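Local coordinates for protein Csm3 (Thermoplasma volcanium, PDB 6AE2) that probably binds crRNA and probably cleaves target RNA as a subunit of the type III-A CRISPR-Cas effector complex in antiviral defense, at residues W26-I31 / P227-I232; I126-F131 / K177-L182. All coordinates share one frame; numbering follows the deposited sequence.

Contact 1: W26-I31 / P227-I232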
ATOM      1  N   TRP A  26       6.657  32.438 -19.749  1.00 48.56           N
ATOM      2  CA  TRP A  26       7.201  31.448 -18.833  1.00 42.01           C
ATOM      3  C   TRP A  26       8.109  32.106 -17.801  1.00 43.53           C
ATOM      4  O   TRP A  26       8.904  32.993 -18.125  1.00 42.90           O
ATOM      5  CB  TRP A  26       7.965  30.387 -19.628  1.00 40.98           C
ATOM      6  CG  TRP A  26       8.780  29.410 -18.834  1.00 33.30           C
ATOM      7  CD1 TRP A  26       8.342  28.254 -18.253  1.00 28.21           C
ATOM      8  CD2 TRP A  26      10.189  29.476 -18.582  1.00 33.44           C
ATOM      9  NE1 TRP A  26       9.388  27.608 -17.638  1.00 26.85           N
ATOM     10  CE2 TRP A  26      10.533  28.338 -17.825  1.00 26.54           C
ATOM     11  CE3 TRP A  26      11.191  30.393 -18.912  1.00 28.94           C
ATOM     12  CZ2 TRP A  26      11.837  28.093 -17.396  1.00 30.45           C
ATOM     13  CZ3 TRP A  26      12.485  30.148 -18.484  1.00 33.54           C
ATOM     14  CH2 TRP A  26      12.795  29.008 -17.732  1.00 27.61           C
ATOM     15  N   LYS A  27       7.970  31.676 -16.547  1.00 45.41           N
ATOM     16  CA  LYS A  27       8.803  32.162 -15.450  1.00 42.47           C
ATOM     17  C   LYS A  27       9.937  31.193 -15.133  1.00 42.17           C
ATOM     18  O   LYS A  27      11.114  31.542 -15.260  1.00 46.04           O
ATOM     19  CB  LYS A  27       7.955  32.393 -14.192  1.00 43.42           C
ATOM     20  CG  LYS A  27       6.999  33.557 -14.275  1.00 52.08           C
ATOM     21  CD  LYS A  27       6.598  34.052 -12.891  1.00 57.25           C
ATOM     22  CE  LYS A  27       7.750  34.762 -12.199  1.00 60.04           C
ATOM     23  NZ  LYS A  27       7.277  35.815 -11.258  1.00 61.77           N
ATOM     24  N   TYR A  28       9.595  29.976 -14.716  1.00 37.15           N
ATOM     25  CA  TYR A  28      10.584  28.992 -14.301  1.00 36.64           C
ATOM     26  C   TYR A  28       9.912  27.632 -14.197  1.00 32.62           C
ATOM     27  O   TYR A  28       8.684  27.525 -14.154  1.00 29.60           O
ATOM     28  CB  TYR A  28      11.230  29.368 -12.962  1.00 37.54           C
ATOM     29  CG  TYR A  28      10.250  29.840 -11.905  1.00 36.67           C
ATOM     30  CD1 TYR A  28       9.607  28.941 -11.065  1.00 40.94           C
ATOM     31  CD2 TYR A  28       9.967  31.188 -11.752  1.00 35.89           C
ATOM     32  CE1 TYR A  28       8.714  29.381 -10.100  1.00 43.21           C
ATOM     33  CE2 TYR A  28       9.086  31.636 -10.794  1.00 33.30           C
ATOM     34  CZ  TYR A  28       8.458  30.733  -9.971  1.00 40.61           C
ATOM     35  OH  TYR A  28       7.576  31.193  -9.022  1.00 46.40           O
ATOM     36  N   ASN A  29      10.741  26.594 -14.170  1.00 33.57           N
ATOM     37  CA  ASN A  29      10.306  25.256 -13.806  1.00 31.30           C
ATOM     38  C   ASN A  29      10.681  24.986 -12.356  1.00 32.78           C
ATOM     39  O   ASN A  29      11.737  25.419 -11.886  1.00 30.83           O
ATOM     40  CB  ASN A  29      10.936  24.188 -14.705  1.00 32.33           C
ATOM     41  CG  ASN A  29      10.677  24.432 -16.176  1.00 30.04           C
ATOM     42  OD1 ASN A  29       9.560  24.764 -16.578  1.00 30.83           O
ATOM     43  ND2 ASN A  29      11.707  24.255 -16.994  1.00 27.10           N
ATOM     44  N   ILE A  30       9.803  24.282 -11.648  1.00 34.18           N
ATOM     45  CA  ILE A  30      10.099  23.771 -10.317  1.00 34.55           C
ATOM     46  C   ILE A  30      10.406  22.289 -10.460  1.00 33.83           C
ATOM     47  O   ILE A  30       9.589  21.527 -10.991  1.00 34.29           O
ATOM     48  CB  ILE A  30       8.934  24.006  -9.345  1.00 35.99           C
ATOM     49  CG1 ILE A  30       8.691  25.502  -9.141  1.00 30.58           C
ATOM     50  CG2 ILE A  30       9.216  23.334  -8.014  1.00 34.53           C
ATOM     51  CD1 ILE A  30       7.314  25.825  -8.604  1.00 25.21           C
ATOM     52  N   ILE A  31      11.584  21.878 -10.000  1.00 34.00           N
ATOM     53  CA  ILE A  31      12.047  20.502 -10.126  1.00 30.43           C
ATOM     54  C   ILE A  31      11.946  19.834  -8.764  1.00 35.73           C
ATOM     55  O   ILE A  31      12.408  20.385  -7.757  1.00 42.50           O
ATOM     56  CB  ILE A  31      13.486  20.437 -10.666  1.00 32.77           C
ATOM     57  CG1 ILE A  31      13.624  21.272 -11.942  1.00 30.42           C
ATOM     58  CG2 ILE A  31      13.888  18.999 -10.929  1.00 21.84           C
ATOM     59  CD1 ILE A  31      12.584  20.967 -12.991  1.00 33.14           C
ATOM     60  N   PRO A 227      11.980  21.914  -3.340  1.00 43.31           N
ATOM     61  CA  PRO A 227      11.848  22.339  -4.739  1.00 37.88           C
ATOM     62  C   PRO A 227      13.089  23.071  -5.228  1.00 37.89           C
ATOM     63  O   PRO A 227      13.662  23.905  -4.525  1.00 44.28           O
ATOM     64  CB  PRO A 227      10.628  23.266  -4.716  1.00 35.08           C
ATOM     65  CG  PRO A 227      10.539  23.742  -3.297  1.00 32.42           C
ATOM     66  CD  PRO A 227      11.011  22.590  -2.460  1.00 31.69           C
ATOM     67  N   ILE A 228      13.502  22.739  -6.446  1.00 41.04           N
ATOM     68  CA  ILE A 228      14.558  23.458  -7.152  1.00 40.74           C
ATOM     69  C   ILE A 228      13.904  24.294  -8.243  1.00 35.05           C
ATOM     70  O   ILE A 228      13.300  23.748  -9.176  1.00 33.27           O
ATOM     71  CB  ILE A 228      15.603  22.500  -7.749  1.00 46.36           C
ATOM     72  CG1 ILE A 228      16.157  21.560  -6.676  1.00 47.82           C
ATOM     73  CG2 ILE A 228      16.725  23.287  -8.408  1.00 39.35           C
ATOM     74  CD1 ILE A 228      17.251  20.639  -7.186  1.00 39.44           C
ATOM     75  N   LYS A 229      14.013  25.613  -8.125  1.00 36.83           N
ATOM     76  CA  LYS A 229      13.518  26.527  -9.145  1.00 38.18           C
ATOM     77  C   LYS A 229      14.632  26.820 -10.141  1.00 35.20           C
ATOM     78  O   LYS A 229      15.740  27.198  -9.748  1.00 33.17           O
ATOM     79  CB  LYS A 229      13.020  27.828  -8.518  1.00 43.21           C
ATOM     80  CG  LYS A 229      11.703  27.717  -7.771  1.00 50.98           C
ATOM     81  CD  LYS A 229      11.439  28.993  -6.990  1.00 58.12           C
ATOM     82  CE  LYS A 229       9.957  29.212  -6.750  1.00 61.75           C
ATOM     83  NZ  LYS A 229       9.689  30.576  -6.214  1.00 65.56           N
ATOM     84  N   LYS A 230      14.338  26.639 -11.427  1.00 35.93           N
ATOM     85  CA  LYS A 230      15.289  26.924 -12.495  1.00 39.03           C
ATOM     86  C   LYS A 230      14.662  27.911 -13.468  1.00 32.60           C
ATOM     87  O   LYS A 230      13.679  27.584 -14.144  1.00 25.93           O
ATOM     88  CB  LYS A 230      15.712  25.645 -13.223  1.00 36.61           C
ATOM     89  CG  LYS A 230      15.776  24.412 -12.336  1.00 37.28           C
ATOM     90  CD  LYS A 230      16.994  23.555 -12.648  1.00 40.50           C
ATOM     91  CE  LYS A 230      17.096  23.245 -14.131  1.00 47.62           C
ATOM     92  NZ  LYS A 230      18.057  22.139 -14.407  1.00 45.38           N
ATOM     93  N   GLY A 231      15.228  29.115 -13.532  1.00 31.49           N
ATOM     94  CA  GLY A 231      14.846  30.096 -14.523  1.00 28.14           C
ATOM     95  C   GLY A 231      15.746  30.034 -15.742  1.00 35.47           C
ATOM     96  O   GLY A 231      16.582  29.142 -15.894  1.00 36.24           O
ATOM     97  N   ILE A 232      15.569  31.019 -16.627  1.00 35.60           N
ATOM     98  CA  ILE A 232      16.366  31.061 -17.849  1.00 29.65           C
ATOM     99  C   ILE A 232      17.855  31.123 -17.526  1.00 31.91           C
ATOM    100  O   ILE A 232      18.682  30.589 -18.275  1.00 34.29           O
ATOM    101  CB  ILE A 232      15.920  32.242 -18.739  1.00 38.82           C
ATOM    102  CG1 ILE A 232      16.683  32.246 -20.069  1.00 38.18           C
ATOM    103  CG2 ILE A 232      16.093  33.568 -18.008  1.00 31.55           C
ATOM    104  CD1 ILE A 232      16.773  30.887 -20.742  1.00 43.56           C
TER

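Contact 2: I126-F131 / K177-L182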
ATOM      1  N   ILE A 126       4.882  17.593 -15.477  1.00 28.24           N
ATOM      2  CA  ILE A 126       5.370  16.300 -15.936  1.00 22.89           C
ATOM      3  C   ILE A 126       5.748  15.475 -14.715  1.00 26.34           C
ATOM      4  O   ILE A 126       6.495  15.946 -13.848  1.00 26.08           O
ATOM      5  CB  ILE A 126       6.578  16.437 -16.878  1.00 25.49           C
ATOM      6  CG1 ILE A 126       6.255  17.329 -18.075  1.00 29.98           C
ATOM      7  CG2 ILE A 126       7.046  15.064 -17.338  1.00 30.45           C
ATOM      8  CD1 ILE A 126       7.488  17.724 -18.864  1.00 24.67           C
ATOM      9  N   ILE A 127       5.230  14.253 -14.646  1.00 19.81           N
ATOM     10  CA  ILE A 127       5.725  13.238 -13.727  1.00 26.51           C
ATOM     11  C   ILE A 127       6.374  12.154 -14.573  1.00 26.79           C
ATOM     12  O   ILE A 127       5.694  11.462 -15.343  1.00 32.67           O
ATOM     13  CB  ILE A 127       4.611  12.664 -12.839  1.00 24.66           C
ATOM     14  CG1 ILE A 127       3.941  13.777 -12.036  1.00 33.18           C
ATOM     15  CG2 ILE A 127       5.181  11.611 -11.900  1.00 24.06           C
ATOM     16  CD1 ILE A 127       2.912  13.280 -11.045  1.00 33.13           C
ATOM     17  N   ARG A 128       7.687  12.021 -14.447  1.00 23.41           N
ATOM     18  CA  ARG A 128       8.449  11.097 -15.267  1.00 27.59           C
ATOM     19  C   ARG A 128       8.446   9.702 -14.655  1.00 24.79           C
ATOM     20  O   ARG A 128       8.065   9.499 -13.501  1.00 28.53           O
ATOM     21  CB  ARG A 128       9.875  11.612 -15.444  1.00 31.89           C
ATOM     22  CG  ARG A 128       9.922  13.001 -16.054  1.00 45.08           C
ATOM     23  CD  ARG A 128      11.024  13.112 -17.087  1.00 38.07           C
ATOM     24  NE  ARG A 128      12.268  13.617 -16.515  1.00 53.89           N
ATOM     25  CZ  ARG A 128      12.914  14.688 -16.965  1.00 62.37           C
ATOM     26  NH1 ARG A 128      12.445  15.359 -18.009  1.00 46.65           N
ATOM     27  NH2 ARG A 128      14.042  15.080 -16.383  1.00 71.85           N
ATOM     28  N   ASP A 129       8.861   8.726 -15.461  1.00 24.47           N
ATOM     29  CA  ASP A 129       9.015   7.369 -14.958  1.00 22.28           C
ATOM     30  C   ASP A 129      10.048   7.349 -13.839  1.00 19.74           C
ATOM     31  O   ASP A 129      11.064   8.050 -13.892  1.00 20.35           O
ATOM     32  CB  ASP A 129       9.437   6.423 -16.085  1.00 27.22           C
ATOM     33  CG  ASP A 129       8.395   6.320 -17.188  1.00 29.12           C
ATOM     34  OD1 ASP A 129       7.252   6.773 -16.975  1.00 36.91           O
ATOM     35  OD2 ASP A 129       8.719   5.786 -18.271  1.00 33.06           O
ATOM     36  N   ALA A 130       9.775   6.556 -12.809  1.00 16.89           N
ATOM     37  CA  ALA A 130      10.669   6.416 -11.670  1.00 18.80           C
ATOM     38  C   ALA A 130      11.371   5.066 -11.732  1.00 20.96           C
ATOM     39  O   ALA A 130      10.750   4.043 -12.041  1.00 20.99           O
ATOM     40  CB  ALA A 130       9.908   6.554 -10.351  1.00 15.37           C
ATOM     41  N   PHE A 131      12.665   5.067 -11.432  1.00 20.98           N
ATOM     42  CA  PHE A 131      13.482   3.872 -11.553  1.00 17.73           C
ATOM     43  C   PHE A 131      14.123   3.530 -10.216  1.00 18.29           C
ATOM     44  O   PHE A 131      14.267   4.381  -9.333  1.00 21.89           O
ATOM     45  CB  PHE A 131      14.545   4.057 -12.638  1.00 19.82           C
ATOM     46  CG  PHE A 131      13.967   4.419 -13.972  1.00 19.35           C
ATOM     47  CD1 PHE A 131      13.373   3.453 -14.768  1.00 21.64           C
ATOM     48  CD2 PHE A 131      13.978   5.732 -14.416  1.00 21.13           C
ATOM     49  CE1 PHE A 131      12.819   3.783 -15.993  1.00 26.94           C
ATOM     50  CE2 PHE A 131      13.428   6.070 -15.642  1.00 28.77           C
ATOM     51  CZ  PHE A 131      12.846   5.095 -16.431  1.00 29.04           C
ATOM     52  N   LYS A 177      13.285   6.388  -7.774  1.00 36.21           N
ATOM     53  CA  LYS A 177      13.661   7.788  -7.918  1.00 33.18           C
ATOM     54  C   LYS A 177      13.137   8.316  -9.244  1.00 28.12           C
ATOM     55  O   LYS A 177      13.336   7.688 -10.290  1.00 22.29           O
ATOM     56  CB  LYS A 177      15.178   7.959  -7.843  1.00 36.04           C
ATOM     57  CG  LYS A 177      15.754   7.798  -6.446  1.00 46.45           C
ATOM     58  CD  LYS A 177      17.271   7.888  -6.473  1.00 58.64           C
ATOM     59  CE  LYS A 177      17.856   7.830  -5.071  1.00 67.17           C
ATOM     60  NZ  LYS A 177      19.347   7.815  -5.093  1.00 67.79           N
ATOM     61  N   GLY A 178      12.471   9.465  -9.195  1.00 24.42           N
ATOM     62  CA  GLY A 178      11.940  10.083 -10.394  1.00 27.13           C
ATOM     63  C   GLY A 178      11.786  11.576 -10.205  1.00 31.43           C
ATOM     64  O   GLY A 178      11.697  12.079  -9.081  1.00 34.67           O
ATOM     65  N   LYS A 179      11.757  12.282 -11.328  1.00 30.54           N
ATOM     66  CA  LYS A 179      11.631  13.731 -11.334  1.00 27.08           C
ATOM     67  C   LYS A 179      10.186  14.145 -11.579  1.00 23.72           C
ATOM     68  O   LYS A 179       9.445  13.485 -12.312  1.00 31.41           O
ATOM     69  CB  LYS A 179      12.525  14.353 -12.411  1.00 28.74           C
ATOM     70  CG  LYS A 179      13.682  15.194 -11.881  1.00 33.95           C
ATOM     71  CD  LYS A 179      14.561  15.694 -13.023  1.00 37.37           C
ATOM     72  CE  LYS A 179      15.848  16.329 -12.516  1.00 37.67           C
ATOM     73  NZ  LYS A 179      16.815  15.314 -12.014  1.00 41.32           N
ATOM     74  N   ILE A 180       9.792  15.249 -10.951  1.00 23.47           N
ATOM     75  CA  ILE A 180       8.550  15.942 -11.265  1.00 34.27           C
ATOM     76  C   ILE A 180       8.905  17.365 -11.668  1.00 30.61           C
ATOM     77  O   ILE A 180       9.606  18.067 -10.930  1.00 29.74           O
ATOM     78  CB  ILE A 180       7.565  15.943 -10.082  1.00 31.69           C
ATOM     79  CG1 ILE A 180       7.046  14.534  -9.799  1.00 19.60           C
ATOM     80  CG2 ILE A 180       6.405  16.895 -10.355  1.00 29.58           C
ATOM     81  CD1 ILE A 180       6.036  14.486  -8.669  1.00 16.92           C
ATOM     82  N   ILE A 181       8.429  17.786 -12.836  1.00 33.94           N
ATOM     83  CA  ILE A 181       8.728  19.106 -13.378  1.00 33.60           C
ATOM     84  C   ILE A 181       7.435  19.904 -13.444  1.00 31.16           C
ATOM     85  O   ILE A 181       6.478  19.505 -14.119  1.00 34.11           O
ATOM     86  CB  ILE A 181       9.395  19.020 -14.758  1.00 35.57           C
ATOM     87  CG1 ILE A 181      10.656  18.156 -14.685  1.00 31.78           C
ATOM     88  CG2 ILE A 181       9.736  20.413 -15.259  1.00 18.96           C
ATOM     89  CD1 ILE A 181      11.030  17.511 -15.989  1.00 30.68           C
ATOM     90  N   LEU A 182       7.416  21.030 -12.742  1.00 32.54           N
ATOM     91  CA  LEU A 182       6.286  21.945 -12.709  1.00 34.59           C
ATOM     92  C   LEU A 182       6.697  23.230 -13.415  1.00 35.64           C
ATOM     93  O   LEU A 182       7.651  23.891 -12.990  1.00 48.42           O
ATOM     94  CB  LEU A 182       5.874  22.234 -11.267  1.00 40.51           C
ATOM     95  CG  LEU A 182       4.505  21.766 -10.783  1.00 47.74           C
ATOM     96  CD1 LEU A 182       4.369  22.056  -9.300  1.00 49.76           C
ATOM     97  CD2 LEU A 182       3.405  22.455 -11.564  1.00 55.29           C
TER

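Contact 1: W26-I31 / P227-I232
Ile31 and Ile228 face each other across two antiparallel strands, and their backbones close a pair of hydrogen bonds. Ile31 N reaches Ile228 O at 2.7 Å, and Ile228 N returns to Ile31 O at 2.9 Å. A second such pair joins Asn29 and Lys230. This end is the tight one. Ile31 is buried, and its CG1 meets CG of Lys230 at 3.8 Å. Ile30 is buried too, on the other face of the sheet. Its CG2 touches CB of Pro227 at 3.6 Å, and its CG1 lies beside CG of Lys229. Strand 220-230 is an outermost strand of the chain's main antiparallel sheet, so the 227-232 side is largely exposed. Toward Gly231 the pairing gives way to looser contacts. A classic beta bulge at Lys27 and Tyr28, opposite Ile184, lies at this end. CE1 of Tyr28 touches CE of Lys229 at 3.6 Å, while the tyrosine OH is hydrogen-bonded to Glu190. With chi1 at 170°, Trp26 swings its indole out to Ile232, CZ3 to CB at 4.0 Å. Its NE1 donates to Asn29 OD1 at 3.0 Å, from above the amide plane. That OD1 also bonds Ser183 OG, and Asn29 ND2 bonds Tyr235 OH.

Contact 2: I126-F131 / K177-L182
Segments 126-131 and 177-182 run antiparallel, their end-to-end directions 168° apart, in two ladders whose register shifts by one residue between Ile127 and Phe131, at a break in strand 125-132. Ile126 and Ile181 form a hydrogen-bonded pair, with Ile126 N 2.8 Å from Ile181 O. Phe131 and Lys177 form another, with Lys177 N 2.7 Å from Phe131 O. Between them Arg128 N donates to Lys179 O at 3.1 Å, almost in line with the carbonyl. Ile127 and Ile180 lie side by side and point the same way, CG1 to CG1 at 3.9 Å. Both are buried, and both also touch Met34. The other face carries Ile126 and Ile181, with Phe131 and Lys177 further along. The Arg128 chain bends at chi2 (-138°) and chi3 (-93°), which brings its guanidinium to Ile181. The methyl CD1 of Ile181 sits against one face of that group, toward its rim. NH2 of Arg128 meets CD of Lys179 at 3.5 Å. The two cationic ends stay apart, and Lys179 NZ has a weak hydrogen bond to Asn33. Asp129 accepts a bond from Gly80 N. These strands are neighbours in the antiparallel sheet of a RAMP-superfamily protein, a family built on an RRM-like (ferredoxin-like) core.

In the fold
Contacts 1 and 2 belong to one antiparallel sheet, with their centres about 15 Å apart. Strands 26-38 and 175-185 are direct neighbours and join them. Ile30 N lies 2.6 Å from Leu182 O, a probable hydrogen bond. Next to it, Ile31 packs on two residues of 177-182: its CD1 is 3.7 Å from CG2 of Ile181, and its CG2 is 3.7 Å from CE of Lys179. Contact 2 lies about 7 Å from the centre of the chain, measured between centres. Contact 1 lies about 20 Å out, where the last strand pairs with the first. Along the sequence, both segments of contact 2 fall between those of contact 1.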